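Local coordinates for Myo-inositol-1-phosphate synthase-related protein (Thermotoga maritima MSB8, PDB 3CIN) that binds nicotinamide-adenine-dinucleotide in a Rossmann-type domain and is related to the myo-inositol-1-phosphate synthases, its precise role being unknown, at residues 98-103 / 114-119; 304-309 / 320-325; 349-354 / 384-389. All blocks are in the same frame, centred on the assembly; numbering follows the deposited sequence. Where two conformers were deposited one is given.

Interaction 1. Residues 98-103 / 114-119; sequences GVHLGS and LEDSMT. With NAD (nicotinamide-adenine-dinucleotide), chain F.
A buried, polar loop-to-loop contact joins H100 and its neighbours to the carboxylates of E115 and D116, both sides lying in the long connection between strand 96-97 and helix 120-134. The 3-10 turn 114-116 starts it: L114 N bonds G98 O at 2.8 Å, and the L114 side chain packs against V99 CG1 before continuing onto helix 120-134. E115 then reaches over with a chain bent at chi2 (-74°), and its carboxylate receives two successive amides: H100 N bonds to OE1 at 3.2 Å, with a weak second bond to OE2, and L101 N bonds to OE2 at 2.7 Å. The same OE2 lies 3.1 Å above the centre of the H100 imidazole. The rotation of that ring is fixed at both nitrogens, ND1 giving to L101 O at 2.8 Å and NE2 to D116 OD1 at 2.6 Å, each partner near the ring plane; the NE2 bond is a His-carboxylate pair. H100 also opens a type II' beta turn closed by S103. After the edge strand 96-97 of the parallel, Rossmann-type sheet, V99 and this turn contribute to the adenine end of the dinucleotide pocket: N6A of nicotinamide-adenine-dinucleotide gives one bond to V99 O (2.8 Å) and one to S103 OG (3.1 Å). Y175 supports the site twice, its OH bonding both V99 N and the dinucleotide, while D116 OD2 takes the amide of G113.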
loop_
_atom_site.group_PDB
_atom_site.type_symbol
_atom_site.label_atom_id
_atom_site.label_comp_id
_atom_site.label_asym_id
_atom_site.label_seq_id
_atom_site.Cartn_x
_atom_site.Cartn_y
_atom_site.Cartn_z
ATOM N N GLY A 98 1.244 40.745 -15.471
ATOM C CA GLY A 98 -0.185 40.526 -15.516
ATOM C C GLY A 98 -1.017 41.342 -14.537
ATOM O O GLY A 98 -0.727 42.492 -14.285
ATOM N N VAL A 99 -2.112 40.741 -14.070
ATOM C CA VAL A 99 -3.012 41.304 -13.072
ATOM C C VAL A 99 -3.043 40.331 -11.905
ATOM O O VAL A 99 -3.223 39.123 -12.114
ATOM C CB VAL A 99 -4.441 41.504 -13.673
ATOM C CG1 VAL A 99 -4.413 42.526 -14.774
ATOM C CG2 VAL A 99 -5.007 40.264 -14.228
ATOM N N HIS A 100 -2.890 40.822 -10.685
ATOM C CA HIS A 100 -2.684 39.917 -9.542
ATOM C C HIS A 100 -3.929 39.577 -8.786
ATOM O O HIS A 100 -4.112 38.446 -8.342
ATOM C CB HIS A 100 -1.572 40.383 -8.569
ATOM C CG HIS A 100 -1.781 41.718 -7.927
ATOM N ND1 HIS A 100 -2.570 41.898 -6.811
ATOM C CD2 HIS A 100 -1.246 42.934 -8.208
ATOM C CE1 HIS A 100 -2.545 43.170 -6.453
ATOM N NE2 HIS A 100 -1.737 43.819 -7.277
ATOM N N LEU A 101 -4.783 40.575 -8.620
ATOM C CA LEU A 101 -5.901 40.476 -7.699
ATOM C C LEU A 101 -5.477 39.748 -6.415
ATOM O O LEU A 101 -4.470 40.121 -5.805
ATOM C CB LEU A 101 -7.093 39.856 -8.400
ATOM C CG LEU A 101 -7.667 40.842 -9.419
ATOM C CD1 LEU A 101 -8.465 40.100 -10.422
ATOM C CD2 LEU A 101 -8.512 41.894 -8.698
ATOM N N GLY A 102 -6.189 38.725 -5.990
ATOM C CA GLY A 102 -5.828 38.089 -4.706
ATOM C C GLY A 102 -4.890 36.897 -4.797
ATOM O O GLY A 102 -4.698 36.181 -3.820
ATOM N N SER A 103 -4.339 36.643 -5.991
ATOM C CA SER A 103 -3.762 35.326 -6.282
ATOM C C SER A 103 -2.682 34.846 -5.298
ATOM O O SER A 103 -2.752 33.721 -4.822
ATOM C CB SER A 103 -3.085 35.359 -7.646
ATOM O OG SER A 103 -4.038 35.380 -8.714
ATOM N N LEU A 114 -0.894 45.058 -13.286
ATOM C CA LEU A 114 -1.389 46.216 -14.041
ATOM C C LEU A 114 -2.401 47.006 -13.201
ATOM O O LEU A 114 -2.403 48.231 -13.211
ATOM C CB LEU A 114 -2.008 45.751 -15.361
ATOM C CG LEU A 114 -1.053 45.226 -16.420
ATOM C CD1 LEU A 114 -1.831 44.607 -17.595
ATOM C CD2 LEU A 114 -0.169 46.411 -16.883
ATOM N N GLU A 115 -3.209 46.322 -12.404
ATOM C CA GLU A 115 -4.378 46.978 -11.772
ATOM C C GLU A 115 -3.967 47.778 -10.525
ATOM O O GLU A 115 -4.802 48.398 -9.876
ATOM C CB GLU A 115 -5.516 45.958 -11.514
ATOM C CG GLU A 115 -5.418 45.114 -10.221
ATOM C CD GLU A 115 -4.376 44.004 -10.217
ATOM O OE1 GLU A 115 -3.537 43.927 -11.135
ATOM O OE2 GLU A 115 -4.410 43.215 -9.232
ATOM N N ASP A 116 -2.665 47.768 -10.224
ATOM C CA ASP A 116 -2.051 48.646 -9.219
ATOM C C ASP A 116 -2.019 50.100 -9.696
ATOM O O ASP A 116 -1.947 51.020 -8.884
ATOM C CB ASP A 116 -0.606 48.245 -8.963
ATOM C CG ASP A 116 -0.460 46.876 -8.274
ATOM O OD1 ASP A 116 -1.399 46.391 -7.610
ATOM O OD2 ASP A 116 0.636 46.304 -8.375
ATOM N N SER A 117 -2.040 50.309 -11.010
ATOM C CA SER A 117 -1.948 51.654 -11.569
ATOM C C SER A 117 -3.105 52.025 -12.482
ATOM O O SER A 117 -3.071 53.088 -13.130
ATOM C CB SER A 117 -0.648 51.758 -12.350
ATOM O OG SER A 117 -0.712 50.969 -13.528
ATOM N N MET A 118 -4.116 51.160 -12.570
ATOM C CA MET A 118 -5.234 51.381 -13.494
ATOM C C MET A 118 -6.427 50.532 -13.076
ATOM O O MET A 118 -6.298 49.640 -12.237
ATOM C CB MET A 118 -4.813 51.132 -14.961
ATOM C CG MET A 118 -4.470 49.701 -15.319
ATOM S SD MET A 118 -3.751 49.469 -16.967
ATOM C CE MET A 118 -2.071 50.023 -16.703
ATOM N N THR A 119 -7.611 50.848 -13.605
ATOM C CA THR A 119 -8.790 50.023 -13.326
ATOM C C THR A 119 -8.718 48.652 -14.014
ATOM O O THR A 119 -7.950 48.452 -14.945
ATOM C CB THR A 119 -10.045 50.738 -13.805
ATOM O OG1 THR A 119 -9.995 50.878 -15.240
ATOM C CG2 THR A 119 -10.119 52.136 -13.130
HETATM P PA NAD F . 3.139 27.341 -9.227
HETATM O O1A NAD F . 4.483 26.673 -9.343
HETATM O O2A NAD F . 3.005 28.109 -7.949
HETATM O O5B NAD F . 3.079 28.373 -10.408
HETATM C C5B NAD F . 2.059 29.368 -10.454
HETATM C C4B NAD F . 2.648 30.581 -11.152
HETATM O O4B NAD F . 1.605 31.503 -11.426
HETATM C C3B NAD F . 3.705 31.334 -10.353
HETATM O O3B NAD F . 4.812 31.684 -11.166
HETATM C C2B NAD F . 2.974 32.586 -9.885
HETATM O O2B NAD F . 3.852 33.623 -9.540
HETATM C C1B NAD F . 2.070 32.830 -11.073
HETATM N N9A NAD F . 0.892 33.660 -10.807
HETATM C C8A NAD F . 0.118 33.588 -9.653
HETATM N N7A NAD F . -0.963 34.417 -9.855
HETATM C C5A NAD F . -0.831 34.991 -11.096
HETATM C C6A NAD F . -1.573 35.966 -11.767
HETATM N N6A NAD F . -2.733 36.493 -11.262
HETATM N N1A NAD F . -1.173 36.292 -13.048
HETATM C C2A NAD F . -0.034 35.726 -13.594
HETATM N N3A NAD F . 0.754 34.823 -12.913
HETATM C C4A NAD F . 0.335 34.485 -11.676
HETATM O O3 NAD F . 1.973 26.297 -9.406
HETATM P PN NAD F . 1.965 25.079 -10.408
HETATM O O1N NAD F . 2.292 23.847 -9.634
HETATM O O2N NAD F . 2.651 25.440 -11.683
HETATM O O5D NAD F . 0.405 24.950 -10.702
HETATM C C5D NAD F . -0.238 25.882 -11.542
HETATM C C4D NAD F . -1.754 25.729 -11.483
HETATM O O4D NAD F . -2.098 24.501 -12.065
HETATM C C3D NAD F . -2.375 25.767 -10.095
HETATM O O3D NAD F . -3.651 26.455 -10.148
HETATM C C2D NAD F . -2.646 24.293 -9.841
HETATM O O2D NAD F . -3.749 24.096 -8.951
HETATM C C1D NAD F . -3.023 23.848 -11.237
HETATM N N1N NAD F . -2.911 22.403 -11.423
HETATM C C2N NAD F . -1.731 21.800 -11.257
HETATM C C3N NAD F . -1.726 20.400 -11.496
HETATM C C7N NAD F . -0.423 19.747 -11.576
HETATM O O7N NAD F . 0.661 20.532 -11.299
HETATM N N7N NAD F . -0.340 18.451 -11.916
HETATM C C4N NAD F . -2.861 19.699 -11.853
HETATM C C5N NAD F . -4.054 20.346 -11.999
HETATM C C6N NAD F . -4.049 21.733 -11.793
#

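Interaction 2. Residues 304-309 / 320-325; sequences IAIHIE and LMINGR
I304 and G324 form a hydrogen-bonded pair within the antiparallel hairpin of strands 301-311 and 317-327, I304 N giving to G324 O and G324 N to I304 O, both at 3.0 Å. With chi1 at 70°, I304 CG1 is turned between its own N and carbonyl and lies over the G324 backbone, 3.6 Å from G324 N, where the glycine brings no side chain. A305 follows opposite N323 as a non-hydrogen-bonded pair, its CA approaching I322 O at 3.3 Å. I306 makes the next hydrogen-bonded pair with I322 (I306 N to I322 O, 2.8 Å); the two CB atoms stand 4.1 Å apart on the face shared with I304, I308 and L320, and the side chains cross obliquely. On the other face H307 and M321 run side by side: in the conformer given, M321 CG meets the imidazole at its edge, and M321 CE comes to 3.9 Å from H307 CD2. H307 NE2 is bonded to E319. I308 forms the last hydrogen-bonded pair of the two segments, with L320, I308 N to L320 O at 3.0 Å and L320 N to I308 O at 2.9 Å. The isoleucine-leucine face rests on helix 225-238, through A225, T229, V232 and L236; strand 242-252 borders 304-309 within the sheet, while 320-325 pairs antiparallel with a strand of a second subunit, carrying the sheet across the interface.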
loop_
_atom_site.group_PDB
_atom_site.type_symbol
_atom_site.label_atom_id
_atom_site.label_comp_id
_atom_site.label_asym_id
_atom_site.label_seq_id
_atom_site.Cartn_x
_atom_site.Cartn_y
_atom_site.Cartn_z
ATOM N N ILE A 304 0.195 9.874 -2.952
ATOM C CA ILE A 304 -1.252 9.656 -2.927
ATOM C C ILE A 304 -1.565 8.338 -2.215
ATOM O O ILE A 304 -0.820 7.372 -2.273
ATOM C CB ILE A 304 -1.870 9.718 -4.366
ATOM C CG1 ILE A 304 -1.484 8.527 -5.229
ATOM C CG2 ILE A 304 -1.499 11.060 -5.120
ATOM C CD1 ILE A 304 -2.369 8.354 -6.478
ATOM N N ALA A 305 -2.744 8.277 -1.564
ATOM C CA ALA A 305 -3.220 7.058 -0.935
ATOM C C ALA A 305 -4.719 7.022 -1.146
ATOM O O ALA A 305 -5.384 8.004 -0.957
ATOM C CB ALA A 305 -2.832 6.978 0.541
ATOM N N ILE A 306 -5.258 5.909 -1.624
ATOM C CA ILE A 306 -6.694 5.807 -1.927
ATOM C C ILE A 306 -7.166 4.502 -1.278
ATOM O O ILE A 306 -6.516 3.495 -1.373
ATOM C CB ILE A 306 -6.949 5.761 -3.448
ATOM C CG1 ILE A 306 -6.582 7.032 -4.215
ATOM C CG2 ILE A 306 -8.421 5.513 -3.824
ATOM C CD1 ILE A 306 -6.239 6.815 -5.686
ATOM N N HIS A 307 -8.334 4.536 -0.624
ATOM C CA HIS A 307 -8.930 3.358 -0.051
ATOM C C HIS A 307 -10.363 3.299 -0.465
ATOM O O HIS A 307 -11.117 4.261 -0.289
ATOM C CB HIS A 307 -8.910 3.448 1.452
ATOM C CG HIS A 307 -9.598 2.307 2.151
ATOM N ND1 HIS A 307 -10.842 2.427 2.735
ATOM C CD2 HIS A 307 -9.215 1.028 2.341
ATOM C CE1 HIS A 307 -11.187 1.262 3.253
ATOM N NE2 HIS A 307 -10.216 0.398 3.033
ATOM N N ILE A 308 -10.764 2.145 -1.000
ATOM C CA ILE A 308 -12.160 1.966 -1.467
ATOM C C ILE A 308 -12.597 0.633 -0.957
ATOM O O ILE A 308 -11.879 -0.339 -1.063
ATOM C CB ILE A 308 -12.272 2.061 -3.019
ATOM C CG1 ILE A 308 -11.931 3.478 -3.472
ATOM C CG2 ILE A 308 -13.693 1.756 -3.506
ATOM C CD1 ILE A 308 -11.709 3.628 -5.009
ATOM N N GLU A 309 -13.766 0.594 -0.316
ATOM C CA GLU A 309 -14.361 -0.665 0.055
ATOM C C GLU A 309 -15.706 -0.832 -0.591
ATOM O O GLU A 309 -16.434 0.131 -0.801
ATOM C CB GLU A 309 -14.419 -0.906 1.549
ATOM C CG GLU A 309 -14.971 0.080 2.343
ATOM C CD GLU A 309 -14.988 -0.347 3.819
ATOM O OE1 GLU A 309 -14.325 -1.368 4.184
ATOM O OE2 GLU A 309 -15.689 0.340 4.596
ATOM N N LEU A 320 -9.693 -2.158 -1.630
ATOM C CA LEU A 320 -8.528 -1.818 -2.443
ATOM C C LEU A 320 -7.802 -0.661 -1.795
ATOM O O LEU A 320 -8.477 0.281 -1.429
ATOM C CB LEU A 320 -8.936 -1.420 -3.837
ATOM C CG LEU A 320 -9.565 -2.531 -4.634
ATOM C CD1 LEU A 320 -10.280 -1.947 -5.865
ATOM C CD2 LEU A 320 -8.459 -3.628 -5.011
ATOM N N MET A 321 -6.458 -0.755 -1.617
ATOM C CA MET A 321 -5.628 0.389 -1.123
ATOM C C MET A 321 -4.605 0.718 -2.240
ATOM O O MET A 321 -3.776 -0.143 -2.527
ATOM C CB MET A 321 -4.925 0.118 0.211
ATOM C CG MET A 321 -5.807 -0.583 1.327
ATOM S SD MET A 321 -5.220 -1.022 2.988
ATOM C CE MET A 321 -6.742 -1.632 3.731
ATOM N N ILE A 322 -4.682 1.888 -2.879
ATOM C CA ILE A 322 -3.777 2.321 -3.949
ATOM C C ILE A 322 -2.816 3.370 -3.358
ATOM O O ILE A 322 -3.277 4.324 -2.748
ATOM C CB ILE A 322 -4.484 2.962 -5.077
ATOM C CG1 ILE A 322 -5.419 1.945 -5.775
ATOM C CG2 ILE A 322 -3.543 3.606 -6.070
ATOM C CD1 ILE A 322 -6.819 1.894 -5.205
ATOM N N ASN A 323 -1.519 3.199 -3.529
ATOM C CA ASN A 323 -0.574 4.237 -3.104
ATOM C C ASN A 323 0.193 4.659 -4.341
ATOM O O ASN A 323 0.360 3.892 -5.251
ATOM C CB ASN A 323 0.515 3.739 -2.173
ATOM C CG ASN A 323 0.043 3.431 -0.773
ATOM O OD1 ASN A 323 -0.935 3.989 -0.274
ATOM N ND2 ASN A 323 0.757 2.536 -0.127
ATOM N N GLY A 324 0.725 5.855 -4.365
ATOM C CA GLY A 324 1.499 6.227 -5.567
ATOM C C GLY A 324 2.419 7.360 -5.266
ATOM O O GLY A 324 2.214 8.096 -4.297
ATOM N N ARG A 325 3.438 7.498 -6.103
ATOM C CA ARG A 325 4.259 8.708 -6.120
ATOM C C ARG A 325 4.187 9.155 -7.544
ATOM O O ARG A 325 4.690 8.452 -8.429
ATOM C CB ARG A 325 5.684 8.379 -5.781
ATOM C CG ARG A 325 5.888 7.991 -4.358
ATOM C CD ARG A 325 5.618 9.191 -3.376
ATOM N NE ARG A 325 6.242 10.508 -3.616
ATOM C CZ ARG A 325 7.482 10.881 -3.258
ATOM N NH1 ARG A 325 8.302 10.014 -2.727
ATOM N NH2 ARG A 325 7.928 12.114 -3.445
#

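Interaction 3. Residues 349-354 / 384-389; sequences RKEFGT and RIWAGL
R349 and W386 meet by side-chain reach, because the backbones stay well apart, the nearest CA pair (R349 and A387) being 10.9 Å away; each segment leaves its helix through a Schellman motif, at K350 and at G388. R349 extends fully from CG to NE and turns its guanidinium end-on to one atom: NH1 at 2.8 Å and NH2 at 2.7 Å both bond W386 O, which lies in the guanidinium plane. The tryptophan ring, placed by a CG anti to the backbone N (chi1 -180°), lies beneath this group, with NH1 3.2 Å above it. R349 CZ stands 4.3 Å from the centroid of the six-membered ring in a cation-pi contact, the two planes inclined by 53°. E351 comes to the ring's edge instead, its carboxylate nearly perpendicular to the indole, and W386 NE1 bonds OE1 at 3.0 Å. E351 OE2 makes a long salt bridge of 3.5 Å with R349 NH1. The indole also packs on L342, I345 and A346 of helix 328-348 and on P357 and V358. One arginine charge is thus shared among a backbone carbonyl, an aromatic face and a carboxylate, which probably steadies the rotation of the indole at the protein surface.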
loop_
_atom_site.group_PDB
_atom_site.type_symbol
_atom_site.label_atom_id
_atom_site.label_comp_id
_atom_site.label_asym_id
_atom_site.label_seq_id
_atom_site.Cartn_x
_atom_site.Cartn_y
_atom_site.Cartn_z
ATOM N N ARG A 349 -11.665 25.034 -36.846
ATOM C CA ARG A 349 -13.051 24.617 -37.083
ATOM C C ARG A 349 -14.135 25.609 -36.613
ATOM O O ARG A 349 -15.320 25.332 -36.748
ATOM C CB ARG A 349 -13.303 23.321 -36.328
ATOM C CG ARG A 349 -12.543 22.151 -36.872
ATOM C CD ARG A 349 -12.889 20.971 -36.021
ATOM N NE ARG A 349 -12.075 19.811 -36.310
ATOM C CZ ARG A 349 -12.137 18.696 -35.586
ATOM N NH1 ARG A 349 -12.958 18.616 -34.560
ATOM N NH2 ARG A 349 -11.352 17.680 -35.884
ATOM N N LYS A 350 -13.734 26.725 -36.011
ATOM C CA LYS A 350 -14.666 27.706 -35.435
ATOM C C LYS A 350 -15.615 27.121 -34.386
ATOM O O LYS A 350 -16.769 27.488 -34.305
ATOM C CB LYS A 350 -15.418 28.477 -36.536
ATOM C CG LYS A 350 -14.476 29.043 -37.568
ATOM C CD LYS A 350 -15.115 30.110 -38.411
ATOM C CE LYS A 350 -14.370 30.296 -39.713
ATOM N NZ LYS A 350 -12.908 30.323 -39.521
ATOM N N GLU A 351 -15.112 26.229 -33.541
ATOM C CA GLU A 351 -15.980 25.596 -32.536
ATOM C C GLU A 351 -15.918 26.434 -31.241
ATOM O O GLU A 351 -15.361 25.995 -30.221
ATOM C CB GLU A 351 -15.535 24.150 -32.232
ATOM C CG GLU A 351 -15.648 23.190 -33.412
ATOM C CD GLU A 351 -15.621 21.718 -32.970
ATOM O OE1 GLU A 351 -15.615 21.454 -31.740
ATOM O OE2 GLU A 351 -15.638 20.826 -33.866
ATOM N N PHE A 352 -16.526 27.613 -31.270
ATOM C CA PHE A 352 -16.476 28.529 -30.153
ATOM C C PHE A 352 -17.430 28.126 -29.032
ATOM O O PHE A 352 -18.453 27.479 -29.259
ATOM C CB PHE A 352 -16.694 29.951 -30.628
ATOM C CG PHE A 352 -15.814 30.342 -31.788
ATOM C CD1 PHE A 352 -14.421 30.241 -31.699
ATOM C CD2 PHE A 352 -16.367 30.809 -32.955
ATOM C CE1 PHE A 352 -13.621 30.625 -32.770
ATOM C CE2 PHE A 352 -15.573 31.196 -34.027
ATOM C CZ PHE A 352 -14.211 31.096 -33.938
ATOM N N GLY A 353 -17.117 28.576 -27.834
ATOM C CA GLY A 353 -17.775 28.106 -26.612
ATOM C C GLY A 353 -16.866 27.093 -25.984
ATOM O O GLY A 353 -15.654 27.204 -26.079
ATOM N N THR A 354 -17.416 26.067 -25.375
ATOM C CA THR A 354 -16.497 25.034 -24.788
ATOM C C THR A 354 -16.679 23.719 -25.530
ATOM O O THR A 354 -17.702 23.516 -26.204
ATOM C CB THR A 354 -16.600 24.900 -23.252
ATOM O OG1 THR A 354 -15.416 24.257 -22.755
ATOM C CG2 THR A 354 -17.801 24.171 -22.799
ATOM N N ARG A 384 -10.528 11.015 -29.432
ATOM C CA ARG A 384 -9.848 10.632 -30.706
ATOM C C ARG A 384 -10.751 10.893 -31.922
ATOM O O ARG A 384 -10.318 11.451 -32.923
ATOM C CB ARG A 384 -9.376 9.206 -30.684
ATOM C CG ARG A 384 -8.291 8.892 -29.642
ATOM C CD ARG A 384 -7.790 7.453 -29.780
ATOM N NE ARG A 384 -7.185 7.182 -31.086
ATOM C CZ ARG A 384 -5.916 7.430 -31.399
ATOM N NH1 ARG A 384 -5.058 7.884 -30.486
ATOM N NH2 ARG A 384 -5.492 7.180 -32.624
ATOM N N ILE A 385 -12.018 10.512 -31.835
ATOM C CA ILE A 385 -12.924 10.694 -32.955
ATOM C C ILE A 385 -13.077 12.180 -33.254
ATOM O O ILE A 385 -13.071 12.556 -34.397
ATOM C CB ILE A 385 -14.295 10.060 -32.691
ATOM C CG1 ILE A 385 -14.165 8.536 -32.679
ATOM C CG2 ILE A 385 -15.314 10.462 -33.801
ATOM C CD1 ILE A 385 -15.304 7.804 -31.905
ATOM N N TRP A 386 -13.221 13.006 -32.226
ATOM C CA TRP A 386 -13.328 14.476 -32.407
ATOM C C TRP A 386 -12.106 15.028 -33.145
ATOM O O TRP A 386 -12.226 15.930 -34.007
ATOM C CB TRP A 386 -13.463 15.170 -31.043
ATOM C CG TRP A 386 -13.588 16.681 -31.155
ATOM C CD1 TRP A 386 -14.743 17.417 -31.280
ATOM C CD2 TRP A 386 -12.509 17.620 -31.196
ATOM N NE1 TRP A 386 -14.442 18.744 -31.379
ATOM C CE2 TRP A 386 -13.074 18.894 -31.295
ATOM C CE3 TRP A 386 -11.115 17.499 -31.117
ATOM C CZ2 TRP A 386 -12.286 20.060 -31.386
ATOM C CZ3 TRP A 386 -10.351 18.638 -31.201
ATOM C CH2 TRP A 386 -10.930 19.893 -31.343
ATOM N N ALA A 387 -10.937 14.486 -32.825
ATOM C CA ALA A 387 -9.657 14.967 -33.355
ATOM C C ALA A 387 -9.405 14.495 -34.751
ATOM O O ALA A 387 -8.380 14.842 -35.316
ATOM C CB ALA A 387 -8.489 14.517 -32.459
ATOM N N GLY A 388 -10.282 13.661 -35.299
ATOM C CA GLY A 388 -10.087 13.075 -36.642
ATOM C C GLY A 388 -9.191 11.849 -36.694
ATOM O O GLY A 388 -8.631 11.525 -37.733
ATOM N N LEU A 389 -9.061 11.137 -35.593
ATOM C CA LEU A 389 -8.252 9.937 -35.545
ATOM C C LEU A 389 -9.125 8.719 -35.473
ATOM O O LEU A 389 -10.311 8.836 -35.183
ATOM C CB LEU A 389 -7.326 9.979 -34.334
ATOM C CG LEU A 389 -6.440 11.220 -34.222
ATOM C CD1 LEU A 389 -5.755 11.253 -32.862
ATOM C CD2 LEU A 389 -5.399 11.291 -35.344
#

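Interactions 1 and 2 are buried and interaction 3 lies at the surface; none touches another, their nearest atoms being about 21 to 24 Å apart. Interactions 1 and 3 follow or include the two edge strands of the same parallel sheet, 96-97 and 353-354. In interaction 1 one carboxylate takes backbone amides and another an imidazole N-H, behind a loop that binds the dinucleotide, whereas in interaction 3 a carboxylate takes an indole N-H and a cation lies over the indole face. Interaction 2 belongs to the separate mixed sheet on the other side of the chain's centre from interaction 1; it relies on regular backbone bonds and aliphatic packing, and it alone meets other subunits.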